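Local coordinates for protein YcaO (PDB 6CIB) that binds adenine nucleotide and magnesium, and probably uses ATP to drive thioamidation of a peptide backbone amide, at residues 156-161 against 345-350; 178-183 against 292-297. All coordinates share one frame; numbering follows the deposited sequence.

Interaction 1: 156-161 against 345-350. With ADP (adenosine-5'-diphosphate), chain G.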
loop_
_atom_site.group_PDB
_atom_site.type_symbol
_atom_site.label_atom_id
_atom_site.label_comp_id
_atom_site.label_asym_id
_atom_site.label_seq_id
_atom_site.Cartn_x
_atom_site.Cartn_y
_atom_site.Cartn_z
ATOM N N GLU A 156 8.675 8.028 -7.827
ATOM C CA GLU A 156 8.100 6.669 -7.849
ATOM C C GLU A 156 7.576 6.272 -6.476
ATOM O O GLU A 156 6.452 5.798 -6.353
ATOM C CB GLU A 156 9.155 5.644 -8.262
ATOM C CG GLU A 156 9.431 5.526 -9.746
ATOM C CD GLU A 156 10.325 4.346 -10.061
ATOM O OE1 GLU A 156 10.667 4.165 -11.244
ATOM O OE2 GLU A 156 10.686 3.585 -9.124
ATOM N N ALA A 157 8.415 6.464 -5.457
ATOM C CA ALA A 157 8.099 6.134 -4.066
ATOM C C ALA A 157 6.979 7.022 -3.508
ATOM O O ALA A 157 6.084 6.527 -2.822
ATOM C CB ALA A 157 9.359 6.235 -3.210
ATOM N N VAL A 158 7.022 8.322 -3.809
ATOM C CA VAL A 158 5.950 9.248 -3.391
ATOM C C VAL A 158 4.592 8.849 -3.971
ATOM O O VAL A 158 3.611 8.738 -3.224
ATOM C CB VAL A 158 6.285 10.734 -3.676
ATOM C CG1 VAL A 158 5.099 11.642 -3.350
ATOM C CG2 VAL A 158 7.478 11.163 -2.845
ATOM N N ILE A 159 4.547 8.601 -5.278
ATOM C CA ILE A 159 3.317 8.144 -5.952
ATOM C C ILE A 159 2.777 6.866 -5.289
ATOM O O ILE A 159 1.601 6.815 -4.923
ATOM C CB ILE A 159 3.528 7.932 -7.477
ATOM C CG1 ILE A 159 3.753 9.281 -8.180
ATOM C CG2 ILE A 159 2.347 7.182 -8.105
ATOM C CD1 ILE A 159 4.461 9.180 -9.515
ATOM N N GLN A 160 3.646 5.861 -5.141
ATOM C CA GLN A 160 3.278 4.574 -4.547
ATOM C C GLN A 160 2.764 4.728 -3.107
ATOM O O GLN A 160 1.702 4.192 -2.769
ATOM C CB GLN A 160 4.464 3.597 -4.601
ATOM C CG GLN A 160 4.138 2.153 -4.211
ATOM C CD GLN A 160 3.535 1.341 -5.352
ATOM O OE1 GLN A 160 3.344 1.845 -6.465
ATOM N NE2 GLN A 160 3.241 0.070 -5.081
ATOM N N GLY A 161 3.519 5.453 -2.278
ATOM C CA GLY A 161 3.143 5.712 -0.880
ATOM C C GLY A 161 1.826 6.447 -0.705
ATOM O O GLY A 161 1.038 6.109 0.180
ATOM N N PRO A 345 16.054 5.403 -3.213
ATOM C CA PRO A 345 15.008 6.293 -2.703
ATOM C C PRO A 345 13.915 5.534 -1.951
ATOM O O PRO A 345 13.293 4.625 -2.509
ATOM C CB PRO A 345 14.444 6.942 -3.976
ATOM C CG PRO A 345 15.565 6.881 -4.960
ATOM C CD PRO A 345 16.294 5.604 -4.657
ATOM N N VAL A 346 13.733 5.882 -0.676
ATOM C CA VAL A 346 12.624 5.375 0.147
ATOM C C VAL A 346 11.975 6.580 0.811
ATOM O O VAL A 346 12.674 7.507 1.244
ATOM C CB VAL A 346 13.078 4.339 1.230
ATOM C CG1 VAL A 346 11.889 3.832 2.056
ATOM C CG2 VAL A 346 13.793 3.154 0.591
ATOM N N VAL A 347 10.643 6.576 0.869
ATOM C CA VAL A 347 9.901 7.616 1.585
ATOM C C VAL A 347 8.830 7.038 2.500
ATOM O O VAL A 347 8.359 5.906 2.308
ATOM C CB VAL A 347 9.241 8.680 0.656
ATOM C CG1 VAL A 347 10.265 9.363 -0.249
ATOM C CG2 VAL A 347 8.081 8.101 -0.150
ATOM N N ARG A 348 8.464 7.841 3.495
ATOM C CA ARG A 348 7.239 7.650 4.227
ATOM C C ARG A 348 6.310 8.830 3.915
ATOM O O ARG A 348 6.662 9.992 4.148
ATOM C CB ARG A 348 7.517 7.548 5.726
ATOM C CG ARG A 348 6.327 7.088 6.546
ATOM C CD ARG A 348 6.168 5.572 6.485
ATOM N NE ARG A 348 4.874 5.156 7.020
ATOM C CZ ARG A 348 4.630 4.884 8.299
ATOM N NH1 ARG A 348 5.598 4.959 9.215
ATOM N NH2 ARG A 348 3.405 4.529 8.668
ATOM N N VAL A 349 5.145 8.508 3.363
ATOM C CA VAL A 349 4.084 9.482 3.093
ATOM C C VAL A 349 3.063 9.358 4.205
ATOM O O VAL A 349 2.595 8.252 4.501
ATOM C CB VAL A 349 3.417 9.240 1.718
ATOM C CG1 VAL A 349 2.216 10.166 1.507
ATOM C CG2 VAL A 349 4.437 9.425 0.601
ATOM N N ARG A 350 2.763 10.483 4.845
ATOM C CA ARG A 350 1.681 10.563 5.822
ATOM C C ARG A 350 0.670 11.607 5.352
ATOM O O ARG A 350 1.051 12.695 4.911
ATOM C CB ARG A 350 2.196 10.935 7.227
ATOM C CG ARG A 350 3.421 10.175 7.744
ATOM C CD ARG A 350 3.206 8.670 7.878
ATOM N NE ARG A 350 2.201 8.331 8.885
ATOM C CZ ARG A 350 1.123 7.585 8.663
ATOM N NH1 ARG A 350 0.897 7.059 7.461
ATOM N NH2 ARG A 350 0.274 7.344 9.661
HETATM P PB ADP G . 2.944 -2.568 -2.828
HETATM O O1B ADP G . 3.672 -1.241 -2.771
HETATM O O2B ADP G . 1.436 -2.453 -2.935
HETATM O O3B ADP G . 3.407 -3.596 -1.823
HETATM P PA ADP G . 4.532 -3.972 -4.810
HETATM O O1A ADP G . 4.456 -3.833 -6.306
HETATM O O2A ADP G . 4.440 -5.367 -4.253
HETATM O O3A ADP G . 3.294 -3.101 -4.307
HETATM O "O5'" ADP G . 5.878 -3.248 -4.314
HETATM C "C5'" ADP G . 6.607 -3.526 -3.104
HETATM C "C4'" ADP G . 7.708 -2.465 -2.923
HETATM O "O4'" ADP G . 8.600 -2.486 -4.049
HETATM C "C3'" ADP G . 7.176 -1.030 -2.873
HETATM O "O3'" ADP G . 8.048 -0.212 -2.068
HETATM C "C2'" ADP G . 7.255 -0.570 -4.317
HETATM O "O2'" ADP G . 7.298 0.849 -4.441
HETATM C "C1'" ADP G . 8.534 -1.253 -4.790
HETATM N N9 ADP G . 8.534 -1.570 -6.236
HETATM C C8 ADP G . 7.686 -2.415 -6.850
HETATM N N7 ADP G . 7.948 -2.482 -8.176
HETATM C C5 ADP G . 8.995 -1.688 -8.423
HETATM C C6 ADP G . 9.778 -1.318 -9.625
HETATM N N6 ADP G . 9.468 -1.845 -10.833
HETATM N N1 ADP G . 10.798 -0.439 -9.461
HETATM C C2 ADP G . 11.113 0.091 -8.254
HETATM N N3 ADP G . 10.443 -0.211 -7.119
HETATM C C4 ADP G . 9.390 -1.083 -7.141
#
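Helix-on-sheet packing beside the nucleotide site of the YcaO domain sets Ala-157, Val-158 and Gly-161 against Val-347 and Val-349. The first three lie on helix 154-177, the other two on strand 346-351. The local axes pass 7.7 Å apart at 33°, running in broadly the same direction. The contact is apolar, and Val-347 CG2 is at its centre. A chi1 of -57° places this methyl between the backbone N and the carbonyl carbon of Val-347. Val-347 CG2 lies 3.8 Å from Ala-157 CB and 3.7 Å from Ala-157 O. That carbonyl already accepts the helical bond from Gly-161 N, so it keeps a polar partner under the methyl. Val-347 CG2 also meets Val-158 CG2 at 4.1 Å, where the two side chains cross at about a right angle. Further along, Val-349 CG2 approaches Val-158 O at 4.0 Å. Val-349 CB faces the backbone of Gly-161. A beta carbon on Gly-161 would sit 3.0 Å from Val-349 CG2, which is tight, so the missing side chain lets helix and strand draw close.

Other sides of the same helix turns serve the ligand. Gln-160 bends at chi2, and its NE2 gives a nearly straight bond to ADP O1B, 2.7 Å long with an N-H...O angle of 168°. Gln-160 OE1 receives a weak bond from Arg-247. The extended Glu-156 brings its carboxylate near the adenine, where OE2 forms a salt bridge with Arg-12 and OE1 takes the backbone N-H of Ala-13. Ile-159 turns away from the strand onto helix 313-325. The strand itself lies between strands 332-336 and 148-150 of the antiparallel sheet. The start of helix 154-177 packs between this sheet and helix 313-325, which Val-158 and Ile-159 touch.

Interaction 2: 178-183 against 292-297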
loop_
_atom_site.group_PDB
_atom_site.type_symbol
_atom_site.label_atom_id
_atom_site.label_comp_id
_atom_site.label_asym_id
_atom_site.label_seq_id
_atom_site.Cartn_x
_atom_site.Cartn_y
_atom_site.Cartn_z
ATOM N N ARG A 178 -19.407 0.275 7.497
ATOM C CA ARG A 178 -19.907 -0.976 6.897
ATOM C C ARG A 178 -20.681 -0.714 5.601
ATOM O O ARG A 178 -21.816 -1.174 5.423
ATOM C CB ARG A 178 -20.696 -1.815 7.906
ATOM C CG ARG A 178 -19.818 -2.359 9.010
ATOM C CD ARG A 178 -20.497 -3.479 9.764
ATOM N NE ARG A 178 -19.491 -4.406 10.270
ATOM C CZ ARG A 178 -19.299 -5.644 9.821
ATOM N NH1 ARG A 178 -20.061 -6.148 8.854
ATOM N NH2 ARG A 178 -18.345 -6.390 10.356
ATOM N N ILE A 179 -20.047 0.062 4.720
ATOM C CA ILE A 179 -20.544 0.335 3.376
ATOM C C ILE A 179 -20.501 -0.960 2.565
ATOM O O ILE A 179 -19.561 -1.747 2.699
ATOM C CB ILE A 179 -19.706 1.440 2.670
ATOM C CG1 ILE A 179 -19.761 2.751 3.475
ATOM C CG2 ILE A 179 -20.175 1.656 1.230
ATOM C CD1 ILE A 179 -18.866 3.867 2.969
ATOM N N HIS A 180 -21.542 -1.170 1.757
ATOM C CA HIS A 180 -21.615 -2.242 0.772
ATOM C C HIS A 180 -21.197 -1.669 -0.595
ATOM O O HIS A 180 -22.052 -1.151 -1.323
ATOM C CB HIS A 180 -23.052 -2.786 0.695
ATOM C CG HIS A 180 -23.496 -3.531 1.918
ATOM N ND1 HIS A 180 -23.985 -4.816 1.862
ATOM C CD2 HIS A 180 -23.534 -3.172 3.224
ATOM C CE1 HIS A 180 -24.304 -5.220 3.078
ATOM N NE2 HIS A 180 -24.030 -4.243 3.925
ATOM N N PRO A 181 -19.885 -1.737 -0.950
ATOM C CA PRO A 181 -19.480 -1.128 -2.222
ATOM C C PRO A 181 -20.051 -1.881 -3.430
ATOM O O PRO A 181 -20.311 -3.088 -3.317
ATOM C CB PRO A 181 -17.944 -1.220 -2.190
ATOM C CG PRO A 181 -17.646 -2.344 -1.270
ATOM C CD PRO A 181 -18.730 -2.325 -0.239
ATOM N N PRO A 182 -20.266 -1.177 -4.571
ATOM C CA PRO A 182 -20.757 -1.855 -5.775
ATOM C C PRO A 182 -19.742 -2.835 -6.354
ATOM O O PRO A 182 -18.525 -2.629 -6.212
ATOM C CB PRO A 182 -20.985 -0.699 -6.757
ATOM C CG PRO A 182 -20.067 0.377 -6.294
ATOM C CD PRO A 182 -20.063 0.268 -4.809
ATOM N N GLU A 183 -20.253 -3.889 -6.989
ATOM C CA GLU A 183 -19.452 -4.793 -7.818
ATOM C C GLU A 183 -18.869 -4.034 -9.012
ATOM O O GLU A 183 -19.557 -3.206 -9.628
ATOM C CB GLU A 183 -20.306 -5.978 -8.296
ATOM C CG GLU A 183 -19.586 -6.972 -9.211
ATOM C CD GLU A 183 -20.243 -8.342 -9.278
ATOM O OE1 GLU A 183 -21.484 -8.443 -9.138
ATOM O OE2 GLU A 183 -19.505 -9.334 -9.480
ATOM N N TRP A 292 -19.033 -6.877 2.207
ATOM C CA TRP A 292 -18.204 -7.299 1.071
ATOM C C TRP A 292 -18.891 -8.265 0.121
ATOM O O TRP A 292 -18.648 -8.214 -1.088
ATOM C CB TRP A 292 -16.881 -7.898 1.556
ATOM C CG TRP A 292 -15.956 -6.857 2.106
ATOM C CD1 TRP A 292 -15.548 -6.722 3.402
ATOM C CD2 TRP A 292 -15.349 -5.779 1.379
ATOM N NE1 TRP A 292 -14.714 -5.636 3.529
ATOM C CE2 TRP A 292 -14.574 -5.036 2.302
ATOM C CE3 TRP A 292 -15.378 -5.370 0.033
ATOM C CZ2 TRP A 292 -13.824 -3.906 1.923
ATOM C CZ3 TRP A 292 -14.636 -4.233 -0.344
ATOM C CH2 TRP A 292 -13.871 -3.521 0.602
ATOM N N PHE A 293 -19.738 -9.137 0.666
ATOM C CA PHE A 293 -20.360 -10.221 -0.107
ATOM C C PHE A 293 -21.765 -9.916 -0.624
ATOM O O PHE A 293 -22.320 -10.687 -1.407
ATOM C CB PHE A 293 -20.321 -11.546 0.669
ATOM C CG PHE A 293 -18.928 -12.073 0.883
ATOM C CD1 PHE A 293 -18.219 -12.664 -0.167
ATOM C CD2 PHE A 293 -18.312 -11.966 2.133
ATOM C CE1 PHE A 293 -16.924 -13.138 0.026
ATOM C CE2 PHE A 293 -17.019 -12.437 2.330
ATOM C CZ PHE A 293 -16.324 -13.018 1.274
ATOM N N GLU A 294 -22.321 -8.778 -0.212
ATOM C CA GLU A 294 -23.617 -8.315 -0.720
ATOM C C GLU A 294 -23.495 -6.901 -1.311
ATOM O O GLU A 294 -23.895 -5.924 -0.670
ATOM C CB GLU A 294 -24.688 -8.395 0.378
ATOM C CG GLU A 294 -24.998 -9.816 0.843
ATOM C CD GLU A 294 -25.691 -9.880 2.196
ATOM O OE1 GLU A 294 -26.204 -8.840 2.678
ATOM O OE2 GLU A 294 -25.729 -10.988 2.782
ATOM N N PRO A 295 -22.927 -6.789 -2.536
ATOM C CA PRO A 295 -22.680 -5.468 -3.134
ATOM C C PRO A 295 -23.952 -4.650 -3.394
ATOM O O PRO A 295 -24.987 -5.220 -3.725
ATOM C CB PRO A 295 -21.976 -5.808 -4.454
ATOM C CG PRO A 295 -22.408 -7.202 -4.771
ATOM C CD PRO A 295 -22.484 -7.876 -3.436
ATOM N N GLU A 296 -23.854 -3.331 -3.231
ATOM C CA GLU A 296 -24.941 -2.405 -3.553
ATOM C C GLU A 296 -24.681 -1.794 -4.927
ATOM O O GLU A 296 -23.922 -0.820 -5.058
ATOM C CB GLU A 296 -25.046 -1.303 -2.485
ATOM C CG GLU A 296 -26.384 -0.565 -2.418
ATOM C CD GLU A 296 -27.220 -0.925 -1.191
ATOM O OE1 GLU A 296 -26.681 -1.500 -0.211
ATOM O OE2 GLU A 296 -28.433 -0.614 -1.197
ATOM N N GLY A 297 -25.302 -2.379 -5.951
ATOM C CA GLY A 297 -25.180 -1.882 -7.322
ATOM C C GLY A 297 -24.022 -2.468 -8.115
ATOM O O GLY A 297 -23.280 -3.323 -7.624
#
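A chi1 of -69° sets the His-180 ring beside its own backbone N, and a chi2 of -125° turns ND1 to Glu-294 O. His-180 ND1 gives Glu-294 O a hydrogen bond of 2.8 Å, with an N-H...O angle of 161°. The oxygen lies in the ring plane, at the edge. The Glu-294 side chain runs alongside the ring, but its OE1 is held by Arg-290. A phenylalanine in place of His-180 would probably leave Glu-294 O without this donor and the ring freer to turn. On the buried side, Pro-181 CG rests 3.7 Å from Trp-292 CZ3, the two side chains crossing at about a right angle. The indole NE1 is hydrogen-bonded to Glu-175. Pro-295 CB packs 3.4 Å from Pro-181 O. A weak bond joins Glu-296 N to His-180 O, and Glu-183 N donates to Gly-297 O at 3.1 Å. At the backbone angles of Gly-297, a beta carbon would jam against the carbonyl O of Glu-296. The backbone bonds of Glu-183, to Gly-297 and Val-299, fit the start of a parallel pairing of strands 183-185 and 298-300, reached by two loops that each leave a helix.

Interactions 1 and 2 lie on opposite sides of the chain's centre. Their own centres are 30 Å apart, and their nearest atoms are about 18 Å apart. Helix 154-177 connects them. Residues 156-161 are near its start, and residues 178-183 follow its end. Along the chain the order is 156-161, 178-183, 292-297 and 345-350, so interaction 2 is nested inside the loop closed by interaction 1. All four segments belong to the YcaO cyclodehydratase region of the chain. One end of the helix thus faces the antiparallel sheet and the nucleotide, while the other leads to a more peripheral pairing of loops, away from the nucleotide and magnesium sites.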